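Local coordinates for endo-pectate lyase (Erwinia chrysanthemi, PDB 3B4N), which probably cleaves polygalacturonate and methylated pectins by calcium-dependent beta-elimination within the chain, leaving unsaturated oligogalacturonides, at residues A211-V225 and F241-S253. Residues are numbered along the deposited sequence; the frame is centred on the assembly and turned at random.
Sequences AHNAKDGYGGKPDKV and FTLTGEHGKLWRS. With CA (calcium ion), chain C.
His247, its CG anti to its carbonyl carbon (chi1 -70°), swings its ring in beneath Asn213, while His212, with CG anti to the backbone N (chi1 -175°), brings ND1 into a 2.8 Å hydrogen bond with Thr244 OG1. The flat imidazole of His247 suits a place between two side chains: Asn213 CB sits over one face, a CH-pi contact 3.7 Å from the ring centroid, and Leu243 CB covers the other. His247 NE2 donates to Thr244 O at 2.8 Å, and Asn213 N reaches that oxygen from the other face of the carbonyl plane, so two donors grip one acceptor. The other ring nitrogen, His247 ND1, lies 2.8 Å from a water that accepts from Asn213 ND2 and donates to Asp223 O. These are successive coils of a right-handed parallel beta-helix: strand 211-213 runs parallel to strand 241-244, and Lys224 pairs with Lys249 past the corners of the coil. Between them the 214-223 loop bulges out to the calcium ion, bound by Asn213 OD1 (2.3 Å), Tyr218 O, Asp191, Ile192 and two waters. An amide suits position 213, its oxygen serving the metal and its nitrogen the water. Inside the coil, the small CB of Ala211 packs on Leu243 CD2 (3.7 Å) and on Phe241 CZ, and branched Val225 puts CG1 at the Phe241 ring edge. Glu246 uses the anti lone pair of OE1 to take Lys215 N at 2.9 Å, holding the loop's start.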
loop_
_atom_site.group_PDB
_atom_site.type_symbol
_atom_site.label_atom_id
_atom_site.label_comp_id
_atom_site.label_asym_id
_atom_site.label_seq_id
_atom_site.Cartn_x
_atom_site.Cartn_y
_atom_site.Cartn_z
ATOM N N ALA A 211 2.300 -4.443 -0.912
ATOM C CA ALA A 211 3.368 -4.333 0.073
ATOM C C ALA A 211 3.557 -5.640 0.831
ATOM O O ALA A 211 2.672 -6.100 1.545
ATOM C CB ALA A 211 3.073 -3.197 1.048
ATOM N N HIS A 212 4.738 -6.217 0.679
ATOM C CA HIS A 212 5.060 -7.463 1.331
ATOM C C HIS A 212 5.915 -7.243 2.568
ATOM O O HIS A 212 6.715 -6.318 2.631
ATOM C CB HIS A 212 5.834 -8.362 0.359
ATOM C CG HIS A 212 6.114 -9.733 0.891
ATOM N ND1 HIS A 212 5.123 -10.672 1.075
ATOM C CD2 HIS A 212 7.270 -10.322 1.279
ATOM C CE1 HIS A 212 5.656 -11.783 1.549
ATOM N NE2 HIS A 212 6.956 -11.598 1.683
ATOM N N ASN A 213 5.699 -8.070 3.579
ATOM C CA ASN A 213 6.566 -8.033 4.743
ATOM C C ASN A 213 6.619 -9.469 5.226
ATOM O O ASN A 213 5.759 -10.272 4.884
ATOM C CB ASN A 213 6.078 -7.086 5.844
ATOM C CG ASN A 213 7.249 -6.471 6.607
ATOM O OD1 ASN A 213 8.382 -6.943 6.490
ATOM N ND2 ASN A 213 6.987 -5.428 7.390
ATOM N N ALA A 214 7.639 -9.810 5.994
ATOM C CA ALA A 214 7.749 -11.186 6.448
ATOM C C ALA A 214 8.390 -11.293 7.807
ATOM O O ALA A 214 9.243 -10.487 8.172
ATOM C CB ALA A 214 8.553 -11.997 5.442
ATOM N N LYS A 215 7.964 -12.297 8.563
ATOM C CA LYS A 215 8.555 -12.526 9.863
ATOM C C LYS A 215 9.982 -12.962 9.555
ATOM O O LYS A 215 10.212 -13.763 8.641
ATOM C CB LYS A 215 7.797 -13.630 10.605
ATOM C CG LYS A 215 8.458 -14.077 11.905
ATOM C CD LYS A 215 7.530 -14.957 12.733
ATOM C CE LYS A 215 6.514 -14.128 13.523
ATOM N NZ LYS A 215 5.643 -13.265 12.671
ATOM N N ASP A 216 10.932 -12.407 10.297
ATOM C CA ASP A 216 12.346 -12.718 10.123
ATOM C C ASP A 216 12.910 -12.137 8.821
ATOM O O ASP A 216 13.990 -12.515 8.382
ATOM C CB ASP A 216 12.549 -14.241 10.176
ATOM C CG ASP A 216 14.002 -14.635 10.330
ATOM O OD1 ASP A 216 14.751 -13.888 10.992
ATOM O OD2 ASP A 216 14.395 -15.703 9.808
ATOM N N GLY A 217 12.179 -11.206 8.208
ATOM C CA GLY A 217 12.652 -10.590 6.977
ATOM C C GLY A 217 13.534 -9.373 7.215
ATOM O O GLY A 217 13.985 -9.123 8.335
ATOM N N TYR A 218 13.789 -8.601 6.162
ATOM C CA TYR A 218 14.627 -7.413 6.293
ATOM C C TYR A 218 13.951 -6.373 7.164
ATOM O O TYR A 218 12.761 -6.105 6.997
ATOM C CB TYR A 218 14.925 -6.789 4.929
ATOM C CG TYR A 218 15.888 -7.582 4.091
ATOM C CD1 TYR A 218 15.436 -8.585 3.238
ATOM C CD2 TYR A 218 17.256 -7.325 4.146
ATOM C CE1 TYR A 218 16.326 -9.315 2.452
ATOM C CE2 TYR A 218 18.152 -8.049 3.368
ATOM C CZ TYR A 218 17.679 -9.038 2.523
ATOM O OH TYR A 218 18.562 -9.738 1.732
ATOM N N GLY A 219 14.708 -5.783 8.083
ATOM C CA GLY A 219 14.150 -4.778 8.963
ATOM C C GLY A 219 13.642 -5.320 10.285
ATOM O O GLY A 219 13.183 -4.556 11.130
ATOM N N GLY A 220 13.711 -6.636 10.463
ATOM C CA GLY A 220 13.260 -7.234 11.710
ATOM C C GLY A 220 11.785 -7.586 11.737
ATOM O O GLY A 220 11.156 -7.748 10.694
ATOM N N LYS A 221 11.230 -7.709 12.938
ATOM C CA LYS A 221 9.825 -8.048 13.093
ATOM C C LYS A 221 8.932 -7.010 12.421
ATOM O O LYS A 221 9.070 -5.812 12.663
ATOM C CB LYS A 221 9.470 -8.162 14.576
ATOM C CG LYS A 221 7.998 -8.410 14.832
ATOM C CD LYS A 221 7.745 -8.926 16.237
ATOM C CE LYS A 221 8.217 -7.969 17.304
ATOM N NZ LYS A 221 7.868 -8.510 18.650
ATOM N N PRO A 222 7.995 -7.464 11.572
ATOM C CA PRO A 222 7.088 -6.551 10.871
ATOM C C PRO A 222 6.397 -5.583 11.817
ATOM O O PRO A 222 5.863 -5.978 12.855
ATOM C CB PRO A 222 6.102 -7.496 10.197
ATOM C CG PRO A 222 6.947 -8.687 9.885
ATOM C CD PRO A 222 7.739 -8.859 11.173
ATOM N N ASP A 223 6.417 -4.309 11.451
ATOM C CA ASP A 223 5.794 -3.267 12.249
ATOM C C ASP A 223 4.800 -2.547 11.343
ATOM O O ASP A 223 4.066 -3.192 10.601
ATOM C CB ASP A 223 6.870 -2.313 12.782
ATOM C CG ASP A 223 6.383 -1.444 13.938
ATOM O OD1 ASP A 223 5.173 -1.442 14.253
ATOM O OD2 ASP A 223 7.233 -0.743 14.534
ATOM N N LYS A 224 4.777 -1.223 11.369
ATOM C CA LYS A 224 3.806 -0.514 10.546
ATOM C C LYS A 224 4.163 -0.387 9.073
ATOM O O LYS A 224 5.330 -0.387 8.689
ATOM C CB LYS A 224 3.533 0.882 11.129
ATOM C CG LYS A 224 4.583 1.942 10.830
ATOM C CD LYS A 224 5.944 1.620 11.433
ATOM C CE LYS A 224 6.883 2.813 11.283
ATOM N NZ LYS A 224 8.301 2.466 11.596
ATOM N N VAL A 225 3.124 -0.292 8.251
ATOM C CA VAL A 225 3.281 -0.105 6.817
ATOM C C VAL A 225 3.312 1.405 6.568
ATOM O O VAL A 225 4.253 1.926 5.948
ATOM C CB VAL A 225 2.103 -0.734 6.046
ATOM C CG1 VAL A 225 2.213 -0.421 4.567
ATOM C CG2 VAL A 225 2.118 -2.251 6.253
ATOM N N PHE A 241 -5.119 -1.480 -2.246
ATOM C CA PHE A 241 -3.732 -1.617 -1.797
ATOM C C PHE A 241 -3.724 -2.978 -1.096
ATOM O O PHE A 241 -4.573 -3.252 -0.246
ATOM C CB PHE A 241 -3.446 -0.486 -0.808
ATOM C CG PHE A 241 -2.096 -0.547 -0.148
ATOM C CD1 PHE A 241 -0.935 -0.747 -0.888
ATOM C CD2 PHE A 241 -1.982 -0.308 1.217
ATOM C CE1 PHE A 241 0.324 -0.705 -0.280
ATOM C CE2 PHE A 241 -0.722 -0.261 1.837
ATOM C CZ PHE A 241 0.421 -0.458 1.087
ATOM N N THR A 242 -2.772 -3.827 -1.457
ATOM C CA THR A 242 -2.720 -5.177 -0.912
ATOM C C THR A 242 -1.479 -5.477 -0.110
ATOM O O THR A 242 -0.365 -5.200 -0.551
ATOM C CB THR A 242 -2.817 -6.193 -2.056
ATOM O OG1 THR A 242 -4.077 -6.031 -2.707
ATOM C CG2 THR A 242 -2.684 -7.630 -1.547
ATOM N N LEU A 243 -1.690 -6.051 1.069
ATOM C CA LEU A 243 -0.592 -6.441 1.939
ATOM C C LEU A 243 -0.438 -7.947 1.840
ATOM O O LEU A 243 -1.424 -8.682 1.924
ATOM C CB LEU A 243 -0.877 -6.068 3.397
ATOM C CG LEU A 243 -1.102 -4.587 3.712
ATOM C CD1 LEU A 243 -1.194 -4.412 5.209
ATOM C CD2 LEU A 243 0.026 -3.743 3.141
ATOM N N THR A 244 0.794 -8.400 1.651
ATOM C CA THR A 244 1.070 -9.830 1.557
ATOM C C THR A 244 2.097 -10.206 2.613
ATOM O O THR A 244 2.866 -9.368 3.082
ATOM C CB THR A 244 1.614 -10.209 0.159
ATOM O OG1 THR A 244 2.868 -9.561 -0.066
ATOM C CG2 THR A 244 0.641 -9.782 -0.920
ATOM N N GLY A 245 2.104 -11.475 2.997
ATOM C CA GLY A 245 3.062 -11.909 3.995
ATOM C C GLY A 245 2.572 -11.712 5.417
ATOM O O GLY A 245 1.404 -11.971 5.717
ATOM N N GLU A 246 3.478 -11.273 6.289
ATOM C CA GLU A 246 3.176 -11.035 7.698
ATOM C C GLU A 246 3.463 -9.567 8.001
ATOM O O GLU A 246 4.564 -9.085 7.738
ATOM C CB GLU A 246 4.058 -11.913 8.598
ATOM C CG GLU A 246 3.881 -13.423 8.429
ATOM C CD GLU A 246 4.650 -13.983 7.251
ATOM O OE1 GLU A 246 5.874 -13.742 7.167
ATOM O OE2 GLU A 246 4.034 -14.674 6.413
ATOM N N HIS A 247 2.482 -8.874 8.577
ATOM C CA HIS A 247 2.595 -7.452 8.898
ATOM C C HIS A 247 2.286 -7.112 10.349
ATOM O O HIS A 247 1.617 -7.874 11.054
ATOM C CB HIS A 247 1.634 -6.665 8.016
ATOM C CG HIS A 247 2.035 -6.629 6.579
ATOM N ND1 HIS A 247 2.689 -5.552 6.022
ATOM C CD2 HIS A 247 1.898 -7.543 5.590
ATOM C CE1 HIS A 247 2.937 -5.803 4.747
ATOM N NE2 HIS A 247 2.465 -7.005 4.461
ATOM N N GLY A 248 2.762 -5.949 10.786
ATOM C CA GLY A 248 2.486 -5.485 12.135
ATOM C C GLY A 248 1.147 -4.767 12.100
ATOM O O GLY A 248 0.173 -5.217 12.700
ATOM N N LYS A 249 1.097 -3.635 11.407
ATOM C CA LYS A 249 -0.149 -2.893 11.266
ATOM C C LYS A 249 -0.112 -2.063 9.997
ATOM O O LYS A 249 0.956 -1.780 9.459
ATOM C CB LYS A 249 -0.420 -2.004 12.487
ATOM C CG LYS A 249 0.647 -1.006 12.813
ATOM C CD LYS A 249 0.193 -0.073 13.953
ATOM C CE LYS A 249 -0.047 -0.815 15.267
ATOM N NZ LYS A 249 1.201 -1.388 15.856
ATOM N N LEU A 250 -1.286 -1.693 9.502
ATOM C CA LEU A 250 -1.364 -0.902 8.284
ATOM C C LEU A 250 -0.991 0.553 8.506
ATOM O O LEU A 250 -0.213 1.118 7.739
ATOM C CB LEU A 250 -2.780 -0.972 7.705
ATOM C CG LEU A 250 -3.102 -0.047 6.523
ATOM C CD1 LEU A 250 -2.216 -0.373 5.319
ATOM C CD2 LEU A 250 -4.574 -0.196 6.175
ATOM N N TRP A 251 -1.520 1.154 9.566
ATOM C CA TRP A 251 -1.284 2.573 9.819
ATOM C C TRP A 251 -1.212 2.881 11.292
ATOM O O TRP A 251 -1.984 2.344 12.092
ATOM C CB TRP A 251 -2.428 3.376 9.187
ATOM C CG TRP A 251 -2.467 4.847 9.489
ATOM C CD1 TRP A 251 -1.925 5.860 8.738
ATOM C CD2 TRP A 251 -3.195 5.480 10.546
ATOM N NE1 TRP A 251 -2.289 7.082 9.259
ATOM C CE2 TRP A 251 -3.070 6.877 10.367
ATOM C CE3 TRP A 251 -3.951 4.999 11.624
ATOM C CZ2 TRP A 251 -3.674 7.800 11.228
ATOM C CZ3 TRP A 251 -4.552 5.920 12.480
ATOM C CH2 TRP A 251 -4.409 7.304 12.275
ATOM N N ARG A 252 -0.271 3.745 11.647
ATOM C CA ARG A 252 -0.122 4.169 13.026
ATOM C C ARG A 252 0.095 5.669 13.118
ATOM O O ARG A 252 0.981 6.230 12.465
ATOM C CB ARG A 252 1.061 3.460 13.689
ATOM C CG ARG A 252 1.245 3.788 15.177
ATOM C CD ARG A 252 0.010 3.415 16.008
ATOM N NE ARG A 252 0.311 3.308 17.440
ATOM C CZ ARG A 252 -0.036 4.199 18.366
ATOM N NH1 ARG A 252 0.290 3.997 19.642
ATOM N NH2 ARG A 252 -0.715 5.288 18.030
ATOM N N SER A 253 -0.750 6.322 13.902
ATOM C CA SER A 253 -0.577 7.741 14.173
ATOM C C SER A 253 0.574 7.680 15.178
ATOM O O SER A 253 0.483 6.966 16.169
ATOM C CB SER A 253 -1.814 8.305 14.854
ATOM O OG SER A 253 -1.555 9.608 15.342
HETATM CA CA CA C . 10.623 -6.393 6.545
HETATM O O HOH W 1 4.334 -4.609 8.140
HETATM O O HOH W 2 10.122 -4.762 8.272
HETATM O O HOH W 3 10.737 -8.114 8.187
HETATM O O HOH W 4 3.499 0.797 14.904
#